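Local coordinates for uncharacterized protein AF_0924 (PDB 3DT5) that is of unknown function but belongs to a probable archaeal membrane protein, here represented by its C-terminal domain with a bound calcium ion, at residues 15-18 with 19-23. Sequence-based numbering, arbitrary orientation.
Sequences RLKA and IEDRL. With EDO (1,2-ethanediol), chain C.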
# COMPACT_ATOMS: atom_id res chain seq x y z
N ARG A 15 -23.89 -1.23 1.63
CA ARG A 15 -23.00 -0.02 1.84
C ARG A 15 -21.83 0.19 0.87
O ARG A 15 -20.66 -0.28 1.09
CB ARG A 15 -22.49 0.08 3.29
CG ARG A 15 -22.16 1.53 3.69
CD ARG A 15 -21.38 1.61 4.98
NE ARG A 15 -21.38 2.96 5.55
CZ ARG A 15 -20.35 3.52 6.19
NH1 ARG A 15 -19.19 2.87 6.35
NH2 ARG A 15 -20.48 4.75 6.67
N LEU A 16 -22.13 0.96 -0.18
CA LEU A 16 -21.09 1.48 -1.07
C LEU A 16 -20.05 2.32 -0.31
O LEU A 16 -18.88 2.23 -0.61
CB LEU A 16 -21.66 2.24 -2.27
CG LEU A 16 -22.32 1.51 -3.47
CD1 LEU A 16 -22.62 2.55 -4.52
CD2 LEU A 16 -21.49 0.39 -4.12
N LYS A 17 -20.49 3.11 0.67
CA LYS A 17 -19.61 3.96 1.49
C LYS A 17 -18.54 3.18 2.25
O LYS A 17 -17.37 3.55 2.23
CB LYS A 17 -20.44 4.77 2.50
CG LYS A 17 -19.62 5.65 3.46
CD LYS A 17 -19.45 7.07 2.93
CE LYS A 17 -18.11 7.24 2.22
NZ LYS A 17 -18.13 8.46 1.34
N ALA A 18 -18.93 2.10 2.92
CA ALA A 18 -17.98 1.28 3.70
C ALA A 18 -16.84 0.77 2.82
O ALA A 18 -15.65 0.86 3.17
CB ALA A 18 -18.70 0.09 4.38
N ILE A 19 -17.19 0.27 1.65
CA ILE A 19 -16.19 -0.24 0.72
C ILE A 19 -15.34 0.90 0.10
O ILE A 19 -14.11 0.76 -0.01
CB ILE A 19 -16.84 -1.23 -0.26
CG1 ILE A 19 -15.81 -1.93 -1.15
CG2 ILE A 19 -17.96 -0.59 -1.06
CD1 ILE A 19 -16.16 -3.45 -1.22
N GLU A 20 -15.98 2.02 -0.22
CA GLU A 20 -15.27 3.22 -0.70
C GLU A 20 -14.23 3.71 0.32
O GLU A 20 -13.14 4.10 -0.07
CB GLU A 20 -16.25 4.35 -1.06
CG GLU A 20 -17.02 4.16 -2.41
CD GLU A 20 -18.25 5.09 -2.60
OE1 GLU A 20 -18.42 6.04 -1.80
OE2 GLU A 20 -19.05 4.87 -3.55
N ASP A 21 -14.56 3.67 1.62
CA ASP A 21 -13.62 4.09 2.68
C ASP A 21 -12.38 3.18 2.73
O ASP A 21 -11.28 3.67 2.95
CB ASP A 21 -14.24 4.11 4.08
CG ASP A 21 -15.25 5.23 4.28
OD1 ASP A 21 -15.29 6.16 3.45
OD2 ASP A 21 -15.99 5.19 5.28
N ARG A 22 -12.56 1.87 2.54
CA ARG A 22 -11.42 0.98 2.50
C ARG A 22 -10.49 1.38 1.33
O ARG A 22 -9.27 1.49 1.52
CB ARG A 22 -11.86 -0.50 2.38
CG ARG A 22 -12.71 -1.02 3.54
CD ARG A 22 -12.96 -2.54 3.29
NE ARG A 22 -11.76 -3.32 3.60
CZ ARG A 22 -11.50 -4.55 3.16
NH1 ARG A 22 -12.38 -5.26 2.45
NH2 ARG A 22 -10.36 -5.13 3.51
N LEU A 23 -11.04 1.53 0.12
CA LEU A 23 -10.26 1.94 -1.04
C LEU A 23 -9.58 3.29 -0.84
O LEU A 23 -8.38 3.45 -1.11
CB LEU A 23 -11.11 1.98 -2.32
CG LEU A 23 -11.69 0.61 -2.72
CD1 LEU A 23 -12.72 0.81 -3.84
CD2 LEU A 23 -10.57 -0.36 -3.17
C1 EDO C . -10.43 -8.16 -0.10
O1 EDO C . -10.43 -9.59 -0.04
C2 EDO C . -9.69 -7.66 1.15
O2 EDO C . -10.61 -7.68 2.21
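Residues Leu16 to Ala18 and Ile19 to Leu23 form the opening turns of helix 16-35, where Glu20 N hydrogen-bonds to Leu16 O at 2.9 Å and Asp21 N to Lys17 O at 2.9 Å. The next hydrogen bond in the series, Arg22 N to Ala18 O, is weak at 3.3 Å. Ile19 CG2 lies 3.0 Å from Leu16 O. Lys17 reaches toward both acidic side chains of the next turn. Its CG stands anti to the backbone N (chi1 177°), and bends at chi2 and chi3 curl the chain toward them. Lys17 CE then lies 3.3 Å from Asp21 OD1. Glu20 has two conformers; in the one described, Lys17 NZ and Glu20 OE1 form a long salt bridge at 4.0 Å, and Glu20 OE2 is hydrogen-bonded to the hydroxyl of Tyr112. Lys17 CG sits against one face of the Arg15 guanidinium, offset toward its rim. That group is nearly perpendicular to the Asp21 carboxylate, and the 4.1 Å from Arg15 NH1 to Asp21 OD2 reflects charge proximity only. Arg22 NH1 and NH2 both donate hydrogen bonds to O2 of an ethanediol, probably from the crystallisation liquor; that oxygen lies at the guanidinium edge, in plane. Arg22 NE hydrogen-bonds to Leu57 O, tying the helix to the segment before helix 60-65. Leu16 rests on Leu115 and Ser116, while Ile19 and Leu23 pack on Val108, so this surface turn lies against the C-terminal part of helix 88-116.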